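Local coordinates for putative lipoprotein (Bacteroides fragilis, PDB 3QNK) that is a SusD-like protein of the outer membrane that probably binds glycans at the cell surface for import through a partner transporter, at residues B[450-453]-B[454-458]; B[36-39]-B[40-43]; B[87-90]-B[91-94]; B[112-115]-B[116-120]. All coordinates share one frame; numbering follows the deposited sequence.

Contact 1: B[450-453]-B[454-458]; sequences EEQR and FYDVR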
loop_
_atom_site.group_PDB
_atom_site.type_symbol
_atom_site.label_atom_id
_atom_site.label_comp_id
_atom_site.label_asym_id
_atom_site.label_seq_id
_atom_site.Cartn_x
_atom_site.Cartn_y
_atom_site.Cartn_z
ATOM N N GLU B 450 11.408 21.801 -3.376
ATOM C CA GLU B 450 10.420 21.503 -4.417
ATOM C C GLU B 450 10.675 20.142 -5.029
ATOM O O GLU B 450 10.324 19.925 -6.177
ATOM C CB GLU B 450 10.395 22.591 -5.475
ATOM C CG GLU B 450 9.628 23.811 -5.006
ATOM C CD GLU B 450 9.546 24.870 -6.079
ATOM O OE1 GLU B 450 8.558 24.877 -6.853
ATOM O OE2 GLU B 450 10.524 25.642 -6.195
ATOM N N GLU B 451 11.259 19.222 -4.241
ATOM C CA GLU B 451 11.527 17.824 -4.594
ATOM C C GLU B 451 12.395 17.678 -5.867
ATOM O O GLU B 451 12.171 16.752 -6.658
ATOM C CB GLU B 451 10.201 17.024 -4.733
ATOM C CG GLU B 451 10.302 15.625 -4.144
ATOM C CD GLU B 451 9.128 14.668 -4.306
ATOM O OE1 GLU B 451 7.954 15.111 -4.178
ATOM O OE2 GLU B 451 9.402 13.452 -4.488
ATOM N N GLN B 452 13.424 18.534 -6.036
ATOM C CA GLN B 452 14.285 18.420 -7.223
ATOM C C GLN B 452 15.740 18.135 -6.904
ATOM O O GLN B 452 16.395 17.457 -7.671
ATOM C CB GLN B 452 14.213 19.709 -8.053
ATOM C CG GLN B 452 12.979 19.851 -8.923
ATOM C CD GLN B 452 13.323 20.395 -10.276
ATOM O OE1 GLN B 452 14.267 19.939 -10.976
ATOM N NE2 GLN B 452 12.485 21.306 -10.706
ATOM N N ARG B 453 16.252 18.652 -5.783
ATOM C CA ARG B 453 17.650 18.544 -5.391
ATOM C C ARG B 453 18.185 17.126 -5.471
ATOM O O ARG B 453 19.305 16.909 -5.951
ATOM C CB ARG B 453 17.858 19.101 -3.972
ATOM C CG ARG B 453 19.317 19.175 -3.513
ATOM C CD ARG B 453 20.144 19.936 -4.509
ATOM N NE ARG B 453 21.525 20.014 -4.083
ATOM C CZ ARG B 453 22.460 20.669 -4.744
ATOM N NH1 ARG B 453 22.168 21.292 -5.881
ATOM N NH2 ARG B 453 23.692 20.725 -4.271
ATOM N N PHE B 454 17.408 16.167 -5.001
ATOM C CA PHE B 454 17.843 14.791 -4.952
ATOM C C PHE B 454 18.117 14.288 -6.383
ATOM O O PHE B 454 19.113 13.616 -6.613
ATOM C CB PHE B 454 16.761 13.969 -4.217
ATOM C CG PHE B 454 16.977 12.485 -4.242
ATOM C CD1 PHE B 454 16.707 11.743 -5.397
ATOM C CD2 PHE B 454 17.494 11.831 -3.140
ATOM C CE1 PHE B 454 16.963 10.386 -5.436
ATOM C CE2 PHE B 454 17.815 10.482 -3.201
ATOM C CZ PHE B 454 17.548 9.769 -4.340
ATOM N N TYR B 455 17.249 14.629 -7.343
ATOM C CA TYR B 455 17.377 14.216 -8.742
ATOM C C TYR B 455 18.390 15.079 -9.479
ATOM O O TYR B 455 19.002 14.602 -10.431
ATOM C CB TYR B 455 16.009 14.231 -9.422
ATOM C CG TYR B 455 14.992 13.392 -8.677
ATOM C CD1 TYR B 455 15.037 11.994 -8.722
ATOM C CD2 TYR B 455 13.995 13.993 -7.913
ATOM C CE1 TYR B 455 14.131 11.217 -7.996
ATOM C CE2 TYR B 455 13.071 13.231 -7.200
ATOM C CZ TYR B 455 13.145 11.844 -7.241
ATOM O OH TYR B 455 12.203 11.130 -6.556
ATOM N N ASP B 456 18.628 16.310 -9.009
ATOM C CA ASP B 456 19.662 17.153 -9.595
ATOM C C ASP B 456 21.066 16.574 -9.243
ATOM O O ASP B 456 21.890 16.372 -10.133
ATOM C CB ASP B 456 19.502 18.589 -9.119
ATOM C CG ASP B 456 18.354 19.357 -9.781
ATOM O OD1 ASP B 456 17.848 18.896 -10.847
ATOM O OD2 ASP B 456 17.982 20.431 -9.257
ATOM N N VAL B 457 21.267 16.184 -7.977
ATOM C CA VAL B 457 22.500 15.566 -7.490
ATOM C C VAL B 457 22.776 14.260 -8.275
ATOM O O VAL B 457 23.918 13.990 -8.661
ATOM C CB VAL B 457 22.401 15.327 -5.950
ATOM C CG1 VAL B 457 23.439 14.328 -5.448
ATOM C CG2 VAL B 457 22.515 16.644 -5.179
ATOM N N ARG B 458 21.717 13.480 -8.520
ATOM C CA ARG B 458 21.723 12.178 -9.199
ATOM C C ARG B 458 22.087 12.312 -10.653
ATOM O O ARG B 458 22.952 11.565 -11.152
ATOM C CB ARG B 458 20.320 11.554 -9.066
ATOM C CG ARG B 458 20.144 10.219 -9.732
ATOM C CD ARG B 458 18.904 9.535 -9.178
ATOM N NE ARG B 458 19.188 8.704 -8.015
ATOM C CZ ARG B 458 18.355 7.777 -7.570
ATOM N NH1 ARG B 458 17.199 7.568 -8.187
ATOM N NH2 ARG B 458 18.679 7.035 -6.515
HETATM O O HOH W 1 19.823 21.602 -7.576
#
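Gln-452 and Asp-456 meet across the first turn of helix 453-460, where Asp-456 N donates to Gln-452 O over 2.8 Å. Tyr-455 N reaches the same carbonyl at 3.0 Å in a weak bond, which leaves the Asp-456 link as the main hold on this oxygen. The Asp-456 side chain folds back over it: with CG beside its own backbone N (chi1 -76°), CG lies 3.4 Å from Gln-452 O. The carboxylate and the Gln-452 amide come near each other with planes 58° apart, and basic partners serve both, Arg-459 pairing with Asp-456 OD1 and Arg-443 with Gln-452 OE1.

One residue further on, Val-457 N donates to Arg-453 O (2.9 Å) in a nearly straight bond. Val-457 CG2 covers one face of the Arg-453 guanidinium, 3.7 Å from NE, an approach made possible by the bend of the arginine chain at chi2 (54°). A water at the guanidinium edge accepts from Arg-453 NH1 (2.9 Å) and donates to Asp-456 OD2 (2.8 Å), joining two opposite charges that do not touch directly. Arg-453 NE has a salt bridge of its own to Asp-44.

Preceding the helix, Glu-451 runs alongside Tyr-455, pointing the same way, and Glu-451 O sits at the ring edge, 3.5 Å from Tyr-455 CD2.

The turn thus joins the loop after helix 432-446 to a largely helical interior of this SusD-family protein: helices 101-126 and 181-194 pack on Tyr-455, while helix 463-466 meets Arg-453 and Val-457.

Contact 2: B[36-39]-B[40-43]; sequences LQLQ and ENRS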
loop_
_atom_site.group_PDB
_atom_site.type_symbol
_atom_site.label_atom_id
_atom_site.label_comp_id
_atom_site.label_asym_id
_atom_site.label_seq_id
_atom_site.Cartn_x
_atom_site.Cartn_y
_atom_site.Cartn_z
ATOM N N LEU B 36 6.105 14.399 3.627
ATOM C CA LEU B 36 7.308 14.345 4.444
ATOM C C LEU B 36 8.585 14.710 3.676
ATOM O O LEU B 36 9.634 14.959 4.319
ATOM C CB LEU B 36 7.430 12.967 5.075
ATOM C CG LEU B 36 6.363 12.717 6.120
ATOM C CD1 LEU B 36 5.974 11.268 6.153
ATOM C CD2 LEU B 36 6.788 13.244 7.486
ATOM N N GLN B 37 8.482 14.819 2.330
ATOM C CA GLN B 37 9.571 15.210 1.419
ATOM C C GLN B 37 10.841 14.446 1.755
ATOM O O GLN B 37 11.885 15.030 2.066
ATOM C CB GLN B 37 9.787 16.726 1.472
ATOM C CG GLN B 37 8.686 17.531 0.771
ATOM C CD GLN B 37 8.791 17.411 -0.721
ATOM O OE1 GLN B 37 9.773 17.878 -1.342
ATOM N NE2 GLN B 37 7.808 16.714 -1.306
ATOM N N LEU B 38 10.729 13.114 1.710
ATOM C CA LEU B 38 11.795 12.232 2.102
ATOM C C LEU B 38 12.973 12.332 1.166
ATOM O O LEU B 38 14.099 12.426 1.655
ATOM C CB LEU B 38 11.296 10.805 2.275
ATOM C CG LEU B 38 10.363 10.579 3.495
ATOM C CD1 LEU B 38 10.147 9.119 3.722
ATOM C CD2 LEU B 38 10.940 11.199 4.793
ATOM N N GLN B 39 12.751 12.436 -0.137
ATOM C CA GLN B 39 13.834 12.622 -1.123
ATOM C C GLN B 39 14.658 13.898 -0.838
ATOM O O GLN B 39 15.879 13.845 -0.977
ATOM C CB GLN B 39 13.279 12.664 -2.561
ATOM C CG GLN B 39 12.655 11.349 -3.004
ATOM C CD GLN B 39 13.675 10.265 -3.176
ATOM O OE1 GLN B 39 14.341 9.804 -2.226
ATOM N NE2 GLN B 39 13.788 9.829 -4.402
ATOM N N GLU B 40 13.998 15.024 -0.420
ATOM C CA GLU B 40 14.692 16.271 -0.083
ATOM C C GLU B 40 15.550 16.088 1.174
ATOM O O GLU B 40 16.647 16.644 1.258
ATOM C CB GLU B 40 13.707 17.433 0.113
ATOM C CG GLU B 40 14.358 18.801 -0.035
ATOM C CD GLU B 40 14.620 19.348 -1.431
ATOM O OE1 GLU B 40 14.382 18.639 -2.440
ATOM O OE2 GLU B 40 15.090 20.507 -1.501
ATOM N N ASN B 41 15.045 15.275 2.140
ATOM C CA ASN B 41 15.721 14.940 3.381
ATOM C C ASN B 41 16.819 13.904 3.115
ATOM O O ASN B 41 17.533 13.485 4.048
ATOM C CB ASN B 41 14.696 14.422 4.385
ATOM C CG ASN B 41 13.846 15.489 4.982
ATOM O OD1 ASN B 41 14.338 16.406 5.643
ATOM N ND2 ASN B 41 12.541 15.387 4.779
ATOM N N ARG B 42 16.920 13.450 1.837
ATOM C CA ARG B 42 17.967 12.506 1.410
ATOM C C ARG B 42 18.918 13.261 0.493
ATOM O O ARG B 42 19.610 12.658 -0.307
ATOM C CB ARG B 42 17.396 11.199 0.791
ATOM C CG ARG B 42 16.550 10.462 1.821
ATOM C CD ARG B 42 16.159 9.069 1.477
ATOM N NE ARG B 42 14.896 9.029 0.757
ATOM C CZ ARG B 42 13.790 8.396 1.152
ATOM N NH1 ARG B 42 13.784 7.690 2.273
ATOM N NH2 ARG B 42 12.692 8.444 0.410
ATOM N N SER B 43 18.978 14.591 0.666
ATOM C CA SER B 43 19.795 15.532 -0.106
ATOM C C SER B 43 20.488 16.538 0.823
ATOM O O SER B 43 20.070 16.732 1.968
ATOM C CB SER B 43 18.936 16.276 -1.137
ATOM O OG SER B 43 18.349 17.439 -0.586
#
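The guanidinium of Arg-42 is met in two different ways by consecutive residues, over a face by Leu-38 and at an edge by Gln-39. Leu-38 CB lies over that face, off-centre toward the rim and 3.3 Å from Arg-42 NH2. Gln-39 brings its amide in steeply, the two flat groups standing 75° apart. Even so, Gln-39 OE1 stays close to the guanidinium plane and accepts from Arg-42 NE at 3.1 Å, with the donor lying in the plane of the amide carbonyl. Arg-42 NH2 also donates to it (3.4 Å), so OE1 accepts from two N-H groups of one guanidinium, the second bond weak. Gln-39 NE2 hydrogen-bonds to Tyr-455 OH, which leaves OE1 to face the arginine. Both chains are bent where they meet, Gln-39 at chi2 (-69°) and Arg-42 at chi3 (-90°). These bonds, together with the salt bridge from Arg-42 NH2 to Asp-74, would restrict rotation of the guanidinium.

Asn-41 is directed back along the chain instead. Its backbone N donates to Gln-37 O (3.2 Å), a bond spanning four residues as in one turn of alpha-helix, and ND2 adds a weak bond to that carbonyl (2.8 Å). Asn-41 OD1 is taken by Ser-46. Beyond the turn, Ser-43 OG donates to Glu-40 O at 2.6 Å, linking the outgoing chain to the Glu-40 carbonyl, while Asn-45 N bonds to the same hydroxyl.

This buried turn belongs to the long connection between helices 17-29 and 55-58. Trp-58 packs on Leu-36 and Leu-38, helix 253-257 touches Leu-36 and Gln-37, and helix 453-460 presents Phe-454 to Gln-39 and Arg-42.

Contact 3: B[87-90]-B[91-94]; sequences CNRF and FERI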
loop_
_atom_site.group_PDB
_atom_site.type_symbol
_atom_site.label_atom_id
_atom_site.label_comp_id
_atom_site.label_asym_id
_atom_site.label_seq_id
_atom_site.Cartn_x
_atom_site.Cartn_y
_atom_site.Cartn_z
ATOM N N CYS B 87 -4.455 3.797 -16.217
ATOM C CA CYS B 87 -4.289 4.563 -17.471
ATOM C C CYS B 87 -4.501 3.666 -18.669
ATOM O O CYS B 87 -5.264 4.029 -19.573
ATOM C CB CYS B 87 -2.920 5.225 -17.552
ATOM S SG CYS B 87 -2.607 6.464 -16.271
ATOM N N ASN B 88 -3.808 2.496 -18.684
ATOM C CA ASN B 88 -3.847 1.501 -19.761
ATOM C C ASN B 88 -5.253 0.989 -19.996
ATOM O O ASN B 88 -5.608 0.712 -21.143
ATOM C CB ASN B 88 -2.900 0.347 -19.461
ATOM C CG ASN B 88 -1.445 0.728 -19.467
ATOM O OD1 ASN B 88 -1.027 1.697 -20.113
ATOM N ND2 ASN B 88 -0.635 -0.050 -18.757
ATOM N N ARG B 89 -6.060 0.897 -18.925
ATOM C CA ARG B 89 -7.450 0.488 -19.052
ATOM C C ARG B 89 -8.224 1.533 -19.807
ATOM O O ARG B 89 -8.996 1.190 -20.693
ATOM C CB ARG B 89 -8.082 0.258 -17.685
ATOM C CG ARG B 89 -9.589 0.028 -17.760
ATOM C CD ARG B 89 -9.959 -1.397 -18.091
ATOM N NE ARG B 89 -10.657 -1.995 -16.961
ATOM C CZ ARG B 89 -10.277 -3.103 -16.336
ATOM N NH1 ARG B 89 -9.182 -3.754 -16.727
ATOM N NH2 ARG B 89 -10.974 -3.563 -15.308
ATOM N N PHE B 90 -8.021 2.818 -19.458
ATOM C CA PHE B 90 -8.674 3.926 -20.145
ATOM C C PHE B 90 -8.420 3.781 -21.643
ATOM O O PHE B 90 -9.379 3.682 -22.430
ATOM C CB PHE B 90 -8.161 5.283 -19.622
ATOM C CG PHE B 90 -8.788 6.482 -20.315
ATOM C CD1 PHE B 90 -8.250 6.986 -21.497
ATOM C CD2 PHE B 90 -9.921 7.096 -19.792
ATOM C CE1 PHE B 90 -8.851 8.062 -22.148
ATOM C CE2 PHE B 90 -10.502 8.185 -20.434
ATOM C CZ PHE B 90 -9.948 8.674 -21.590
ATOM N N PHE B 91 -7.112 3.676 -22.014
ATOM C CA PHE B 91 -6.671 3.550 -23.401
ATOM C C PHE B 91 -7.309 2.337 -24.121
ATOM O O PHE B 91 -7.656 2.453 -25.297
ATOM C CB PHE B 91 -5.148 3.487 -23.477
ATOM C CG PHE B 91 -4.457 4.773 -23.097
ATOM C CD1 PHE B 91 -4.789 5.971 -23.722
ATOM C CD2 PHE B 91 -3.430 4.777 -22.155
ATOM C CE1 PHE B 91 -4.138 7.158 -23.372
ATOM C CE2 PHE B 91 -2.773 5.956 -21.818
ATOM C CZ PHE B 91 -3.126 7.138 -22.427
ATOM N N GLU B 92 -7.527 1.227 -23.406
ATOM C CA GLU B 92 -8.172 0.034 -23.949
ATOM C C GLU B 92 -9.659 0.236 -24.221
ATOM O O GLU B 92 -10.164 -0.255 -25.231
ATOM C CB GLU B 92 -8.028 -1.168 -22.987
ATOM C CG GLU B 92 -6.649 -1.812 -22.952
ATOM C CD GLU B 92 -6.455 -2.985 -22.005
ATOM O OE1 GLU B 92 -7.328 -3.225 -21.137
ATOM O OE2 GLU B 92 -5.410 -3.665 -22.133
ATOM N N ARG B 93 -10.370 0.918 -23.314
ATOM C CA ARG B 93 -11.827 1.024 -23.388
ATOM C C ARG B 93 -12.367 2.330 -23.999
ATOM O O ARG B 93 -13.558 2.366 -24.329
ATOM C CB ARG B 93 -12.431 0.830 -21.981
ATOM C CG ARG B 93 -12.016 -0.471 -21.263
ATOM C CD ARG B 93 -13.189 -1.385 -20.995
ATOM N NE ARG B 93 -13.850 -1.761 -22.242
ATOM C CZ ARG B 93 -15.135 -2.073 -22.364
ATOM N NH1 ARG B 93 -15.933 -2.063 -21.301
ATOM N NH2 ARG B 93 -15.636 -2.392 -23.551
ATOM N N ILE B 94 -11.517 3.376 -24.178
ATOM C CA ILE B 94 -11.962 4.674 -24.705
ATOM C C ILE B 94 -12.380 4.595 -26.198
ATOM O O ILE B 94 -13.271 5.342 -26.598
ATOM C CB ILE B 94 -10.952 5.834 -24.432
ATOM C CG1 ILE B 94 -11.599 7.226 -24.524
ATOM C CG2 ILE B 94 -9.679 5.749 -25.274
ATOM C CD1 ILE B 94 -12.759 7.542 -23.532
#
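Cys-87 O receives Phe-91 N at 3.1 Å and Phe-90 O receives Ile-94 N at 2.8 Å, the first and last of four successive alpha-helical i to i+4 bonds late in helix 76-93. Phe-90 O also takes a weak i to i+3 bond from Arg-93 N. The helix belongs to the alpha-helical framework of the SusD fold, whose sequence families fall in the TPR clan.

Four residues apart, Phe-90 and Ile-94 form an apolar pair. Ile-94 CB lies over one face of the Phe-90 ring in a CH-pi contact, 4.2 Å from the centroid and 24° off the ring normal, while CD1 reaches out to Phe-90 CZ at 3.6 Å. The ring is placed there by its first torsion, CG lying opposite the backbone N (chi1 179°). Helix 17-29 packs on the same pair, with Tyr-23 and Val-24 against Phe-90 and Val-20 against Ile-94.

Phe-91 swings to another flank of the helix. Its CE2 approaches Cys-87 CB at 4.3 Å, and its CD1 meets Phe-90 CD1 at 4.2 Å, before the ring goes on to pack against His-112 and Arg-115 of helix 101-126.

The more polar flank carries Arg-89 and Arg-93, which run side by side in the same direction with guanidinium planes 72° apart. Arg-89 forms a salt bridge with Glu-7, and Glu-92 OE2 accepts a bond from Val-135 N. Between the two arginine chains the contact is aliphatic: Arg-89 CD touches Arg-93 CG at 3.9 Å.

Contact 4: B[112-115]-B[116-120]; sequences HFLR and AMFYF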
loop_
_atom_site.group_PDB
_atom_site.type_symbol
_atom_site.label_atom_id
_atom_site.label_comp_id
_atom_site.label_asym_id
_atom_site.label_seq_id
_atom_site.Cartn_x
_atom_site.Cartn_y
_atom_site.Cartn_z
ATOM N N HIS B 112 -2.630 10.578 -21.383
ATOM C CA HIS B 112 -1.258 10.468 -21.911
ATOM C C HIS B 112 -0.295 11.208 -20.997
ATOM O O HIS B 112 0.779 10.679 -20.679
ATOM C CB HIS B 112 -1.131 11.012 -23.340
ATOM C CG HIS B 112 -1.547 10.028 -24.383
ATOM N ND1 HIS B 112 -0.789 8.892 -24.650
ATOM C CD2 HIS B 112 -2.658 10.011 -25.162
ATOM C CE1 HIS B 112 -1.463 8.227 -25.579
ATOM N NE2 HIS B 112 -2.592 8.864 -25.920
ATOM N N PHE B 113 -0.697 12.429 -20.557
ATOM C CA PHE B 113 0.083 13.280 -19.663
ATOM C C PHE B 113 0.276 12.587 -18.329
ATOM O O PHE B 113 1.388 12.591 -17.808
ATOM C CB PHE B 113 -0.603 14.658 -19.469
ATOM C CG PHE B 113 0.063 15.538 -18.436
ATOM C CD1 PHE B 113 1.223 16.243 -18.744
ATOM C CD2 PHE B 113 -0.431 15.608 -17.138
ATOM C CE1 PHE B 113 1.857 17.026 -17.785
ATOM C CE2 PHE B 113 0.193 16.409 -16.178
ATOM C CZ PHE B 113 1.341 17.103 -16.506
ATOM N N LEU B 114 -0.816 12.000 -17.777
ATOM C CA LEU B 114 -0.785 11.318 -16.485
ATOM C C LEU B 114 0.052 10.047 -16.544
ATOM O O LEU B 114 0.879 9.853 -15.660
ATOM C CB LEU B 114 -2.197 11.033 -15.952
ATOM C CG LEU B 114 -2.955 12.280 -15.446
ATOM C CD1 LEU B 114 -4.405 11.966 -15.199
ATOM C CD2 LEU B 114 -2.349 12.847 -14.173
ATOM N N ARG B 115 -0.090 9.226 -17.598
ATOM C CA ARG B 115 0.703 7.995 -17.709
ATOM C C ARG B 115 2.190 8.318 -17.812
ATOM O O ARG B 115 3.007 7.609 -17.214
ATOM C CB ARG B 115 0.254 7.115 -18.893
ATOM C CG ARG B 115 0.927 5.735 -18.884
ATOM C CD ARG B 115 0.349 4.796 -19.898
ATOM N NE ARG B 115 0.702 5.203 -21.252
ATOM C CZ ARG B 115 0.423 4.491 -22.336
ATOM N NH1 ARG B 115 -0.213 3.326 -22.231
ATOM N NH2 ARG B 115 0.768 4.939 -23.535
ATOM N N ALA B 116 2.534 9.402 -18.541
ATOM C CA ALA B 116 3.906 9.883 -18.704
ATOM C C ALA B 116 4.468 10.319 -17.360
ATOM O O ALA B 116 5.595 9.968 -17.006
ATOM C CB ALA B 116 3.933 11.036 -19.687
HETATM N N MSE B 117 3.658 11.049 -16.592
HETATM C CA MSE B 117 3.994 11.530 -15.265
HETATM C C MSE B 117 4.237 10.370 -14.304
HETATM O O MSE B 117 5.177 10.446 -13.509
HETATM C CB MSE B 117 2.879 12.443 -14.747
HETATM C CG MSE B 117 3.056 12.810 -13.295
HETATM SE SE MSE B 117 1.923 14.238 -12.803
HETATM C CE MSE B 117 3.031 15.692 -13.475
ATOM N N PHE B 118 3.410 9.322 -14.368
ATOM C CA PHE B 118 3.526 8.157 -13.477
ATOM C C PHE B 118 4.776 7.359 -13.784
ATOM O O PHE B 118 5.497 7.032 -12.843
ATOM C CB PHE B 118 2.277 7.262 -13.534
ATOM C CG PHE B 118 1.015 7.942 -13.071
ATOM C CD1 PHE B 118 1.035 8.852 -12.022
ATOM C CD2 PHE B 118 -0.206 7.641 -13.650
ATOM C CE1 PHE B 118 -0.137 9.479 -11.589
ATOM C CE2 PHE B 118 -1.383 8.271 -13.216
ATOM C CZ PHE B 118 -1.337 9.182 -12.182
ATOM N N TYR B 119 5.069 7.097 -15.078
ATOM C CA TYR B 119 6.269 6.378 -15.483
ATOM C C TYR B 119 7.525 7.181 -15.166
ATOM O O TYR B 119 8.531 6.588 -14.752
ATOM C CB TYR B 119 6.243 6.016 -16.957
ATOM C CG TYR B 119 5.713 4.619 -17.237
ATOM C CD1 TYR B 119 6.408 3.487 -16.811
ATOM C CD2 TYR B 119 4.555 4.427 -17.984
ATOM C CE1 TYR B 119 5.927 2.206 -17.067
ATOM C CE2 TYR B 119 4.077 3.149 -18.259
ATOM C CZ TYR B 119 4.753 2.047 -17.780
ATOM O OH TYR B 119 4.271 0.799 -18.052
ATOM N N PHE B 120 7.470 8.528 -15.303
ATOM C CA PHE B 120 8.621 9.379 -14.989
ATOM C C PHE B 120 8.984 9.273 -13.519
ATOM O O PHE B 120 10.163 9.234 -13.231
ATOM C CB PHE B 120 8.378 10.842 -15.377
ATOM C CG PHE B 120 9.566 11.773 -15.211
ATOM C CD1 PHE B 120 10.833 11.407 -15.667
ATOM C CD2 PHE B 120 9.402 13.047 -14.671
ATOM C CE1 PHE B 120 11.921 12.286 -15.531
ATOM C CE2 PHE B 120 10.489 13.927 -14.559
ATOM C CZ PHE B 120 11.733 13.540 -14.985
#
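Leu-114 and Phe-118 form the close-packed part of this contact, one helical turn apart. The Phe-118 ring lies with one face over Leu-114 O, which is offset toward the rim, and CE2 touches Leu-114 CB at 4.0 Å. The same carbonyl accepts from Phe-118 N (2.9 Å), so the oxygen takes an N-H and lies under an aromatic face as well. Placing CG beside the backbone N (chi1 -63°) turns the ring back over the preceding turn. Cys-87 and Lys-83 of helix 76-93 close on the ring from outside the segments.

On another flank of helix 101-126, Phe-113 and Met-117, a selenomethionine, make a Met-aromatic contact. The selenium lies 5.2 Å from the centroid of the Phe-113 ring and 47° off its normal, an oblique approach; Met-117 CE goes nearer, to 3.7 Å from Phe-113 CZ. A bend at chi3 carries the methyl there. Leu-160 of helix 149-166, Leu-187 of helix 181-194 and Phe-240 of strand 238-244 also pack on the phenylalanine, in the helical framework of the SusD fold.

Arg-115 and Tyr-119, both buried, run side by side and point the same way with guanidinium and ring planes 66° apart. Their side chains touch between the arginine's aliphatic CG and the ring carbon Tyr-119 CD2, at 4.0 Å. The polar ends have other partners: Asp-159 pairs with Arg-115 NE and hydrogen-bonds to His-112 ND1, and Leu-132 N bonds to Tyr-119 OH. The looser side is at His-112, which is partly exposed and makes no side-chain contact with residues 116-120; what ties it to them is Ala-116 N donating to His-112 O at 3.0 Å.

In the fold
The contacts fall into two touching pairs. Contacts 1 and 2, distant in sequence, have centres about 9 Å apart and are joined by Tyr-455 OH to Gln-39 NE2 (3.0 Å) and Glu-451 OE1 to Gln-37 NE2 (3.3 Å). Contacts 3 and 4, on successive helices with centres about 14 Å apart, are linked by Asn-88 OD1 and Arg-115 NH1 at 2.8 Å. Between the pairs, contact 4 comes within about 7 Å of contact 1 at the nearest atoms. Bound phosphate lies about 3 Å from the side chain of Glu-451 and about 5 Å from that of Gln-39; acetate lies about 4 Å from those of Tyr-455 and Met-117. Such ions often mark pockets but probably come from the crystallisation liquor.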